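PDB 4DZH: amidohydrolase from Xanthomonas campestris pv. campestris, which probably deaminates adenosine-type substrates such as 5'-methylthioadenosine, as a zinc-dependent member of the ATZ/TRZ family of amidohydrolases. Local coordinates for residues A[157-165]-A[177-185]. Residues are numbered along the deposited sequence; the frame is centred on the assembly and turned at random.
Sequences ALVGAVIID and YFARAGELH. With ZN (zinc ion), chain H.
Ala161 CB and Ala181 CB meet at 3.4 Å, tighter than a usual carbon contact. Two small residues face each other here, and the axes of strand 157-163 and helix 177-185 run nearly antiparallel, at 166°. Toward the start of the strand, Leu184 CD2 reaches Val159 CG1 (4.1 Å) and also touches Ala161 CB. With CG opposite the backbone N (chi1 -176°) and the next torsion near +60°, branch CD2 of Leu184 is carried to the strand.

Aromatic contacts fill the other end. Ile163 CD1 sits over the centre of the Phe178 ring in a CH-pi contact, 3.7 Å from the centroid and 12° off the normal. Ile163 CG2 adds a contact to Phe178 CZ. Helix 208-221 packs on Phe178 through Val214 and Leu217. The Tyr177 ring lies along the backbone of Val162 to Ile164, with CD1 3.2 Å from Val162 O. Ile164 N lies over one ring face and has no hydrogen-bond partner. Ile164 CG2 meets Tyr177 OH at 3.4 Å, while that hydroxyl is hydrogen-bonded to Phe166 O and Thr168 OG1.

The one polar link is a water. It donates to Val162 O (2.8 Å) and Tyr177 O (2.9 Å).

His185 NE2 binds a zinc ion at 2.0 Å, together with Leu221 O and three waters; His185 makes no contact with the strand segment. The contact is the strand-helix half of a right-handed beta-alpha-beta unit of the TIM barrel, completed by strand 194-200. Its chemistry is almost wholly apolar, so close fit holds helix to strand, and a single water bridges their backbones.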
loop_
_atom_site.group_PDB
_atom_site.type_symbol
_atom_site.label_atom_id
_atom_site.label_comp_id
_atom_site.label_asym_id
_atom_site.label_seq_id
_atom_site.Cartn_x
_atom_site.Cartn_y
_atom_site.Cartn_z
ATOM N N ALA A 157 -6.344 23.216 6.534
ATOM C CA ALA A 157 -5.866 23.247 5.154
ATOM C C ALA A 157 -5.066 24.476 4.835
ATOM O O ALA A 157 -5.404 25.593 5.233
ATOM C CB ALA A 157 -7.055 23.192 4.204
ATOM N N LEU A 158 -4.045 24.253 4.024
ATOM C CA LEU A 158 -3.401 25.361 3.275
ATOM C C LEU A 158 -4.025 25.277 1.889
ATOM O O LEU A 158 -3.881 24.234 1.203
ATOM C CB LEU A 158 -1.881 25.134 3.205
ATOM C CG LEU A 158 -1.129 26.215 2.390
ATOM C CD1 LEU A 158 -1.305 27.619 2.972
ATOM C CD2 LEU A 158 0.365 25.896 2.284
ATOM N N VAL A 159 -4.775 26.310 1.503
ATOM C CA VAL A 159 -5.591 26.251 0.286
ATOM C C VAL A 159 -4.947 27.098 -0.779
ATOM O O VAL A 159 -4.676 28.287 -0.564
ATOM C CB VAL A 159 -7.027 26.746 0.554
ATOM C CG1 VAL A 159 -7.828 26.786 -0.751
ATOM C CG2 VAL A 159 -7.714 25.831 1.556
ATOM N N GLY A 160 -4.667 26.480 -1.917
ATOM C CA GLY A 160 -3.985 27.227 -2.965
ATOM C C GLY A 160 -4.895 27.913 -3.967
ATOM O O GLY A 160 -5.892 27.329 -4.420
ATOM N N ALA A 161 -4.502 29.118 -4.367
ATOM C CA ALA A 161 -5.185 29.855 -5.411
ATOM C C ALA A 161 -4.437 29.560 -6.714
ATOM O O ALA A 161 -3.275 29.943 -6.891
ATOM C CB ALA A 161 -5.136 31.386 -5.088
ATOM N N VAL A 162 -5.084 28.813 -7.602
ATOM C CA VAL A 162 -4.455 28.442 -8.874
ATOM C C VAL A 162 -4.100 29.659 -9.740
ATOM O O VAL A 162 -4.940 30.567 -9.928
ATOM C CB VAL A 162 -5.387 27.500 -9.711
ATOM C CG1 VAL A 162 -4.776 27.198 -11.075
ATOM C CG2 VAL A 162 -5.693 26.201 -8.978
ATOM N N ILE A 163 -2.875 29.664 -10.272
ATOM C CA ILE A 163 -2.495 30.641 -11.275
ATOM C C ILE A 163 -2.056 29.855 -12.527
ATOM O O ILE A 163 -1.196 28.971 -12.435
ATOM C CB ILE A 163 -1.299 31.496 -10.807
ATOM C CG1 ILE A 163 -1.619 32.225 -9.503
ATOM C CG2 ILE A 163 -0.828 32.442 -11.931
ATOM C CD1 ILE A 163 -2.780 33.274 -9.636
ATOM N N ILE A 164 -2.622 30.166 -13.696
ATOM C CA ILE A 164 -2.272 29.434 -14.917
ATOM C C ILE A 164 -2.546 30.374 -16.098
ATOM O O ILE A 164 -3.367 31.298 -15.993
ATOM C CB ILE A 164 -3.057 28.071 -14.974
ATOM C CG1 ILE A 164 -2.510 27.150 -16.064
ATOM C CG2 ILE A 164 -4.562 28.261 -15.109
ATOM C CD1 ILE A 164 -3.104 25.764 -16.005
ATOM N N ASP A 165 -1.847 30.157 -17.208
ATOM C CA ASP A 165 -1.958 31.094 -18.336
ATOM C C ASP A 165 -3.242 30.896 -19.132
ATOM O O ASP A 165 -3.500 31.669 -20.045
ATOM C CB ASP A 165 -0.841 30.868 -19.359
ATOM C CG ASP A 165 0.539 31.260 -18.872
ATOM O OD1 ASP A 165 0.697 31.904 -17.813
ATOM O OD2 ASP A 165 1.494 30.935 -19.617
ATOM N N TYR A 177 -7.411 35.588 -12.331
ATOM C CA TYR A 177 -6.798 34.582 -11.462
ATOM C C TYR A 177 -6.201 35.270 -10.238
ATOM O O TYR A 177 -6.355 34.802 -9.098
ATOM C CB TYR A 177 -5.695 33.784 -12.192
ATOM C CG TYR A 177 -6.232 32.639 -13.064
ATOM C CD1 TYR A 177 -6.677 31.439 -12.500
ATOM C CD2 TYR A 177 -6.253 32.755 -14.472
ATOM C CE1 TYR A 177 -7.179 30.406 -13.305
ATOM C CE2 TYR A 177 -6.734 31.714 -15.277
ATOM C CZ TYR A 177 -7.185 30.546 -14.695
ATOM O OH TYR A 177 -7.668 29.497 -15.474
ATOM N N PHE A 178 -5.515 36.378 -10.459
ATOM C CA PHE A 178 -4.920 37.073 -9.331
ATOM C C PHE A 178 -5.971 37.782 -8.448
ATOM O O PHE A 178 -5.768 37.870 -7.240
ATOM C CB PHE A 178 -3.790 38.010 -9.789
ATOM C CG PHE A 178 -2.524 37.266 -10.193
ATOM C CD1 PHE A 178 -1.617 36.830 -9.230
ATOM C CD2 PHE A 178 -2.254 36.995 -11.539
ATOM C CE1 PHE A 178 -0.458 36.144 -9.595
ATOM C CE2 PHE A 178 -1.074 36.324 -11.927
ATOM C CZ PHE A 178 -0.174 35.907 -10.963
ATOM N N ALA A 179 -7.090 38.234 -9.028
ATOM C CA ALA A 179 -8.152 38.890 -8.236
ATOM C C ALA A 179 -8.750 37.839 -7.296
ATOM O O ALA A 179 -8.875 38.085 -6.091
ATOM C CB ALA A 179 -9.225 39.465 -9.140
ATOM N N ARG A 180 -9.104 36.670 -7.844
ATOM C CA ARG A 180 -9.516 35.547 -6.975
ATOM C C ARG A 180 -8.501 35.200 -5.879
ATOM O O ARG A 180 -8.912 34.933 -4.731
ATOM C CB ARG A 180 -9.834 34.258 -7.745
ATOM C CG ARG A 180 -10.735 34.394 -8.945
ATOM C CD ARG A 180 -12.170 34.479 -8.591
ATOM N NE ARG A 180 -12.933 33.641 -9.502
ATOM C CZ ARG A 180 -14.153 33.175 -9.242
ATOM N NH1 ARG A 180 -14.752 33.493 -8.092
ATOM N NH2 ARG A 180 -14.778 32.398 -10.137
ATOM N N ALA A 181 -7.211 35.109 -6.228
ATOM C CA ALA A 181 -6.196 34.807 -5.217
ATOM C C ALA A 181 -6.231 35.842 -4.104
ATOM O O ALA A 181 -6.253 35.499 -2.909
ATOM C CB ALA A 181 -4.812 34.712 -5.834
ATOM N N GLY A 182 -6.289 37.119 -4.487
ATOM C CA GLY A 182 -6.318 38.170 -3.488
ATOM C C GLY A 182 -7.559 38.098 -2.627
ATOM O O GLY A 182 -7.496 38.326 -1.412
ATOM N N GLU A 183 -8.691 37.760 -3.236
ATOM C CA GLU A 183 -9.932 37.643 -2.468
ATOM C C GLU A 183 -9.828 36.486 -1.464
ATOM O O GLU A 183 -10.287 36.592 -0.326
ATOM C CB GLU A 183 -11.137 37.437 -3.386
ATOM C CG GLU A 183 -11.519 38.685 -4.209
ATOM C CD GLU A 183 -12.532 38.392 -5.321
ATOM O OE1 GLU A 183 -13.319 37.422 -5.195
ATOM O OE2 GLU A 183 -12.535 39.138 -6.332
ATOM N N LEU A 184 -9.183 35.400 -1.876
ATOM C CA LEU A 184 -9.063 34.235 -1.019
ATOM C C LEU A 184 -8.218 34.588 0.186
ATOM O O LEU A 184 -8.575 34.276 1.320
ATOM C CB LEU A 184 -8.428 33.067 -1.787
ATOM C CG LEU A 184 -8.341 31.757 -0.998
ATOM C CD1 LEU A 184 -9.714 31.080 -0.813
ATOM C CD2 LEU A 184 -7.308 30.799 -1.647
ATOM N N HIS A 185 -7.084 35.227 -0.052
ATOM C CA HIS A 185 -6.218 35.634 1.044
ATOM C C HIS A 185 -6.905 36.580 2.043
ATOM O O HIS A 185 -6.803 36.375 3.251
ATOM C CB HIS A 185 -4.928 36.266 0.490
ATOM C CG HIS A 185 -4.130 36.986 1.531
ATOM N ND1 HIS A 185 -4.366 38.303 1.869
ATOM C CD2 HIS A 185 -3.126 36.562 2.341
ATOM C CE1 HIS A 185 -3.534 38.664 2.833
ATOM N NE2 HIS A 185 -2.779 37.625 3.143
HETATM ZN ZN ZN H . -1.288 37.839 4.517
HETATM O O HOH W 1 -6.823 31.987 -8.450
HETATM O O HOH W 2 -0.808 35.792 4.997
HETATM O O HOH W 3 -2.287 37.501 6.343
HETATM O O HOH W 4 -0.834 40.005 4.675
#